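Local structure of putative thioesterase yhdA (Lactococcus lactis subsp. lactis, 3GEK) at residues M3-D17 with I27-H40. The protein is a putative thioesterase of the PaaI family, probably hydrolysing acyl-CoA thioesters such as 1,4-dihydroxy-2-naphthoyl-CoA. The protein carries 7 engineered substitutions. Residues are numbered along the deposited sequence; the frame is centred on the assembly and turned at random.
Sequences MIDQLNITDFQVFTD and IYKFSSKMILSDFH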
loop_
_atom_site.group_PDB
_atom_site.type_symbol
_atom_site.label_atom_id
_atom_site.label_comp_id
_atom_site.label_asym_id
_atom_site.label_seq_id
_atom_site.Cartn_x
_atom_site.Cartn_y
_atom_site.Cartn_z
HETATM N N MSE A 3 24.346 3.177 6.189
HETATM C CA MSE A 3 23.575 2.636 5.067
HETATM C C MSE A 3 23.266 3.692 4.009
HETATM O O MSE A 3 23.460 3.449 2.819
HETATM C CB MSE A 3 22.273 2.000 5.559
HETATM C CG MSE A 3 21.569 1.130 4.529
HETATM SE SE MSE A 3 19.841 0.479 5.174
HETATM C CE MSE A 3 18.737 1.980 4.638
ATOM N N ILE A 4 22.798 4.843 4.452
ATOM C CA ILE A 4 22.452 5.963 3.567
ATOM C C ILE A 4 23.592 6.310 2.603
ATOM O O ILE A 4 23.381 6.382 1.391
ATOM C CB ILE A 4 21.990 7.221 4.372
ATOM C CG1 ILE A 4 20.734 6.900 5.192
ATOM C CG2 ILE A 4 21.736 8.411 3.439
ATOM C CD1 ILE A 4 20.308 7.998 6.161
ATOM N N ASP A 5 24.793 6.495 3.143
ATOM C CA ASP A 5 25.949 6.872 2.335
ATOM C C ASP A 5 26.405 5.728 1.432
ATOM O O ASP A 5 26.796 5.956 0.286
ATOM C CB ASP A 5 27.109 7.350 3.221
ATOM C CG ASP A 5 26.745 8.558 4.077
ATOM O OD1 ASP A 5 25.888 9.370 3.663
ATOM O OD2 ASP A 5 27.330 8.693 5.175
ATOM N N GLN A 6 26.339 4.502 1.946
ATOM C CA GLN A 6 26.749 3.323 1.174
ATOM C C GLN A 6 25.822 3.032 -0.008
ATOM O O GLN A 6 26.232 2.407 -0.983
ATOM C CB GLN A 6 26.880 2.094 2.076
ATOM C CG GLN A 6 28.093 2.140 2.990
ATOM C CD GLN A 6 28.349 0.823 3.690
ATOM O OE1 GLN A 6 28.303 0.746 4.916
ATOM N NE2 GLN A 6 28.619 -0.220 2.915
ATOM N N LEU A 7 24.581 3.507 0.082
ATOM C CA LEU A 7 23.627 3.420 -1.022
ATOM C C LEU A 7 24.126 4.142 -2.279
ATOM O O LEU A 7 23.719 3.807 -3.388
ATOM C CB LEU A 7 22.262 3.967 -0.592
ATOM C CG LEU A 7 21.055 3.063 -0.278
ATOM C CD1 LEU A 7 21.321 1.554 -0.325
ATOM C CD2 LEU A 7 20.426 3.462 1.046
ATOM N N ASN A 8 25.022 5.113 -2.096
ATOM C CA ASN A 8 25.596 5.882 -3.207
ATOM C C ASN A 8 24.515 6.589 -4.038
ATOM O O ASN A 8 24.394 6.376 -5.247
ATOM C CB ASN A 8 26.490 4.985 -4.085
ATOM C CG ASN A 8 27.505 5.771 -4.907
ATOM O OD1 ASN A 8 27.590 6.998 -4.828
ATOM N ND2 ASN A 8 28.286 5.054 -5.701
ATOM N N ILE A 9 23.718 7.417 -3.367
ATOM C CA ILE A 9 22.732 8.267 -4.035
ATOM C C ILE A 9 23.455 9.459 -4.669
ATOM O O ILE A 9 24.159 10.196 -3.983
ATOM C CB ILE A 9 21.631 8.776 -3.055
ATOM C CG1 ILE A 9 21.019 7.632 -2.226
ATOM C CG2 ILE A 9 20.560 9.584 -3.785
ATOM C CD1 ILE A 9 20.740 6.350 -2.985
ATOM N N THR A 10 23.284 9.631 -5.978
ATOM C CA THR A 10 23.965 10.691 -6.724
ATOM C C THR A 10 22.971 11.635 -7.417
ATOM O O THR A 10 21.794 11.314 -7.556
ATOM C CB THR A 10 24.924 10.102 -7.786
ATOM O OG1 THR A 10 25.509 8.892 -7.294
ATOM C CG2 THR A 10 26.039 11.076 -8.111
ATOM N N ASP A 11 23.468 12.794 -7.848
ATOM C CA ASP A 11 22.725 13.732 -8.694
ATOM C C ASP A 11 21.355 14.115 -8.120
ATOM O O ASP A 11 20.389 14.257 -8.871
ATOM C CB ASP A 11 22.559 13.170 -10.122
ATOM C CG ASP A 11 23.885 13.002 -10.866
ATOM O OD1 ASP A 11 24.942 13.472 -10.383
ATOM O OD2 ASP A 11 23.863 12.394 -11.959
ATOM N N PHE A 12 21.267 14.270 -6.799
ATOM C CA PHE A 12 19.999 14.642 -6.174
ATOM C C PHE A 12 19.660 16.096 -6.483
ATOM O O PHE A 12 20.485 16.985 -6.280
ATOM C CB PHE A 12 19.998 14.398 -4.655
ATOM C CG PHE A 12 18.714 14.829 -3.972
ATOM C CD1 PHE A 12 17.563 14.045 -4.057
ATOM C CD2 PHE A 12 18.654 16.022 -3.256
ATOM C CE1 PHE A 12 16.374 14.442 -3.439
ATOM C CE2 PHE A 12 17.465 16.427 -2.633
ATOM C CZ PHE A 12 16.327 15.634 -2.731
ATOM N N GLN A 13 18.454 16.317 -6.996
ATOM C CA GLN A 13 17.915 17.665 -7.198
ATOM C C GLN A 13 16.400 17.683 -7.054
ATOM O O GLN A 13 15.705 16.797 -7.553
ATOM C CB GLN A 13 18.357 18.276 -8.539
ATOM C CG GLN A 13 18.109 17.417 -9.773
ATOM C CD GLN A 13 18.908 17.874 -10.993
ATOM O OE1 GLN A 13 20.072 18.271 -10.885
ATOM N NE2 GLN A 13 18.281 17.808 -12.165
ATOM N N VAL A 14 15.908 18.695 -6.344
ATOM C CA VAL A 14 14.478 18.948 -6.183
ATOM C C VAL A 14 14.145 20.260 -6.905
ATOM O O VAL A 14 14.913 21.226 -6.833
ATOM C CB VAL A 14 14.078 18.979 -4.679
ATOM C CG1 VAL A 14 14.789 20.102 -3.944
ATOM C CG2 VAL A 14 12.569 19.086 -4.507
ATOM N N PHE A 15 13.022 20.282 -7.619
ATOM C CA PHE A 15 12.705 21.401 -8.518
ATOM C C PHE A 15 11.213 21.536 -8.809
ATOM O O PHE A 15 10.445 20.600 -8.608
ATOM C CB PHE A 15 13.479 21.268 -9.841
ATOM C CG PHE A 15 13.201 19.983 -10.588
ATOM C CD1 PHE A 15 13.893 18.815 -10.273
ATOM C CD2 PHE A 15 12.251 19.944 -11.606
ATOM C CE1 PHE A 15 13.639 17.627 -10.956
ATOM C CE2 PHE A 15 11.989 18.762 -12.293
ATOM C CZ PHE A 15 12.685 17.600 -11.967
ATOM N N THR A 16 10.820 22.717 -9.282
ATOM C CA THR A 16 9.469 22.947 -9.783
ATOM C C THR A 16 9.524 23.136 -11.292
ATOM O O THR A 16 10.560 23.527 -11.837
ATOM C CB THR A 16 8.815 24.195 -9.148
ATOM O OG1 THR A 16 9.622 25.349 -9.407
ATOM C CG2 THR A 16 8.663 24.024 -7.652
ATOM N N ASP A 17 8.412 22.855 -11.967
ATOM C CA ASP A 17 8.299 23.131 -13.399
ATOM C C ASP A 17 8.164 24.632 -13.615
ATOM O O ASP A 17 7.652 25.345 -12.746
ATOM C CB ASP A 17 7.092 22.407 -14.003
ATOM C CG ASP A 17 7.064 20.927 -13.658
ATOM O OD1 ASP A 17 7.918 20.169 -14.169
ATOM O OD2 ASP A 17 6.182 20.522 -12.873
ATOM N N ILE A 27 3.973 22.604 -8.566
ATOM C CA ILE A 27 4.241 21.191 -8.812
ATOM C C ILE A 27 5.711 20.876 -8.525
ATOM O O ILE A 27 6.609 21.334 -9.233
ATOM C CB ILE A 27 3.831 20.748 -10.239
ATOM C CG1 ILE A 27 2.308 20.826 -10.403
ATOM C CG2 ILE A 27 4.314 19.318 -10.515
ATOM C CD1 ILE A 27 1.832 20.828 -11.847
ATOM N N TYR A 28 5.928 20.105 -7.463
ATOM C CA TYR A 28 7.266 19.749 -7.001
ATOM C C TYR A 28 7.687 18.368 -7.484
ATOM O O TYR A 28 6.911 17.409 -7.435
ATOM C CB TYR A 28 7.338 19.807 -5.473
ATOM C CG TYR A 28 7.324 21.211 -4.914
ATOM C CD1 TYR A 28 8.505 21.937 -4.773
ATOM C CD2 TYR A 28 6.129 21.815 -4.523
ATOM C CE1 TYR A 28 8.499 23.238 -4.257
ATOM C CE2 TYR A 28 6.114 23.116 -4.007
ATOM C CZ TYR A 28 7.302 23.819 -3.880
ATOM O OH TYR A 28 7.294 25.102 -3.371
ATOM N N LYS A 29 8.926 18.287 -7.953
ATOM C CA LYS A 29 9.510 17.043 -8.416
ATOM C C LYS A 29 10.915 16.900 -7.844
ATOM O O LYS A 29 11.529 17.895 -7.455
ATOM C CB LYS A 29 9.581 17.021 -9.942
ATOM C CG LYS A 29 8.240 16.898 -10.645
ATOM C CD LYS A 29 8.393 17.163 -12.138
ATOM C CE LYS A 29 7.089 16.916 -12.880
ATOM N NZ LYS A 29 7.199 17.314 -14.314
ATOM N N PHE A 30 11.404 15.662 -7.780
ATOM C CA PHE A 30 12.827 15.407 -7.559
ATOM C C PHE A 30 13.397 14.380 -8.534
ATOM O O PHE A 30 12.661 13.585 -9.120
ATOM C CB PHE A 30 13.147 15.041 -6.098
ATOM C CG PHE A 30 12.784 13.632 -5.710
ATOM C CD1 PHE A 30 13.642 12.568 -5.989
ATOM C CD2 PHE A 30 11.602 13.371 -5.033
ATOM C CE1 PHE A 30 13.310 11.268 -5.624
ATOM C CE2 PHE A 30 11.272 12.074 -4.647
ATOM C CZ PHE A 30 12.127 11.022 -4.946
ATOM N N SER A 31 14.715 14.441 -8.702
ATOM C CA SER A 31 15.492 13.525 -9.522
ATOM C C SER A 31 16.687 13.022 -8.714
ATOM O O SER A 31 17.183 13.721 -7.822
ATOM C CB SER A 31 16.023 14.256 -10.754
ATOM O OG SER A 31 15.223 14.006 -11.886
ATOM N N SER A 32 17.160 11.823 -9.051
ATOM C CA SER A 32 18.376 11.263 -8.466
ATOM C C SER A 32 18.787 9.984 -9.176
ATOM O O SER A 32 18.028 9.419 -9.961
ATOM C CB SER A 32 18.206 10.986 -6.968
ATOM O OG SER A 32 17.306 9.917 -6.743
ATOM N N LYS A 33 20.004 9.540 -8.891
ATOM C CA LYS A 33 20.508 8.275 -9.392
ATOM C C LYS A 33 21.073 7.499 -8.214
ATOM O O LYS A 33 21.485 8.091 -7.210
ATOM C CB LYS A 33 21.593 8.494 -10.453
ATOM C CG LYS A 33 21.122 9.241 -11.690
ATOM C CD LYS A 33 22.138 9.180 -12.815
ATOM C CE LYS A 33 21.714 10.054 -13.996
ATOM N NZ LYS A 33 21.785 11.509 -13.671
HETATM N N MSE A 34 21.069 6.178 -8.331
HETATM C CA MSE A 34 21.770 5.333 -7.379
HETATM C C MSE A 34 22.729 4.415 -8.126
HETATM O O MSE A 34 22.302 3.591 -8.934
HETATM C CB MSE A 34 20.789 4.524 -6.531
HETATM C CG MSE A 34 21.474 3.585 -5.545
HETATM SE SE MSE A 34 20.228 2.834 -4.260
HETATM C CE MSE A 34 19.342 1.538 -5.439
ATOM N N ILE A 35 24.007 4.569 -7.850
ATOM C CA ILE A 35 25.051 3.786 -8.507
ATOM C C ILE A 35 25.228 2.438 -7.809
ATOM O O ILE A 35 25.545 2.384 -6.622
ATOM C CB ILE A 35 26.395 4.538 -8.533
ATOM C CG1 ILE A 35 26.186 5.993 -8.978
ATOM C CG2 ILE A 35 27.405 3.801 -9.422
ATOM C CD1 ILE A 35 27.412 6.880 -8.783
ATOM N N LEU A 36 25.044 1.362 -8.568
ATOM C CA LEU A 36 24.987 0.009 -8.004
ATOM C C LEU A 36 26.337 -0.695 -7.915
ATOM O O LEU A 36 27.182 -0.578 -8.806
ATOM C CB LEU A 36 23.980 -0.863 -8.779
ATOM C CG LEU A 36 22.568 -0.277 -8.965
ATOM C CD1 LEU A 36 21.717 -1.149 -9.876
ATOM C CD2 LEU A 36 21.879 -0.073 -7.633
ATOM N N SER A 37 26.518 -1.413 -6.809
ATOM C CA SER A 37 27.599 -2.381 -6.622
ATOM C C SER A 37 26.992 -3.628 -5.988
ATOM O O SER A 37 25.767 -3.744 -5.909
ATOM C CB SER A 37 28.683 -1.813 -5.706
ATOM O OG SER A 37 28.209 -1.699 -4.374
ATOM N N ASP A 38 27.847 -4.543 -5.525
ATOM C CA ASP A 38 27.417 -5.761 -4.829
ATOM C C ASP A 38 26.667 -5.457 -3.537
ATOM O O ASP A 38 25.866 -6.268 -3.073
ATOM C CB ASP A 38 28.613 -6.668 -4.525
ATOM C CG ASP A 38 29.589 -6.049 -3.523
ATOM O OD1 ASP A 38 29.744 -6.622 -2.417
ATOM O OD2 ASP A 38 30.197 -4.996 -3.840
ATOM N N PHE A 39 26.939 -4.287 -2.962
ATOM C CA PHE A 39 26.230 -3.802 -1.785
ATOM C C PHE A 39 24.718 -3.900 -1.982
ATOM O O PHE A 39 23.993 -4.254 -1.055
ATOM C CB PHE A 39 26.639 -2.351 -1.474
ATOM C CG PHE A 39 25.882 -1.732 -0.324
ATOM C CD1 PHE A 39 26.250 -1.993 0.993
ATOM C CD2 PHE A 39 24.807 -0.889 -0.559
ATOM C CE1 PHE A 39 25.554 -1.422 2.059
ATOM C CE2 PHE A 39 24.106 -0.313 0.499
ATOM C CZ PHE A 39 24.479 -0.585 1.812
ATOM N N HIS A 40 24.265 -3.609 -3.200
ATOM C CA HIS A 40 22.839 -3.532 -3.516
ATOM C C HIS A 40 22.237 -4.866 -3.984
ATOM O O HIS A 40 21.042 -4.940 -4.273
ATOM C CB HIS A 40 22.587 -2.452 -4.581
ATOM C CG HIS A 40 23.313 -1.166 -4.335
ATOM N ND1 HIS A 40 22.672 -0.017 -3.927
ATOM C CD2 HIS A 40 24.622 -0.842 -4.457
ATOM C CE1 HIS A 40 23.554 0.958 -3.806
ATOM N NE2 HIS A 40 24.745 0.483 -4.116
HETATM O O HOH W 1 28.132 2.058 -5.896
#
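F15 and K29 form a hydrogen-bonded pair (F15 N to K29 O and K29 N to F15 O, both 2.8 Å) in the antiparallel hairpin of strands 12-16 and 28-35, part of the curved sheet wrapping helix 49-68 in this hotdog fold. The F15 ring lies over the lysine, K29 CB 4.0 Å from its centroid and 24° off the normal (CH-pi). The extended lysine chain carries K29 NZ to D17 OD1 at 2.9 Å, on the syn side of the carboxylate, 20° out of its plane. Without the D17 carboxylate, as with an alanine there, the K29 ammonium would probably lose this mate and its chain turn more freely. On the other sheet face T16 CG2 sits over the Y28 ring, 3.8 Å from its centroid; I9, F12 and V14 reach helix 49-68. The register slips by one between T10 and Q13, a beta bulge, where D11 OD2 salt-bridges K33 NZ at 2.8 Å through its anti lone pair. Q6 CB lies over one F39 ring face, 3.9 Å from the centroid (CH-pi), and L7 CD1 meets its edge; Q6 NE2 and Q6 OE1 of the second subunit are hydrogen-bonded. I35 N donates to N8 O (3.2 Å), and one water bridges N8 ND2 and I35 O.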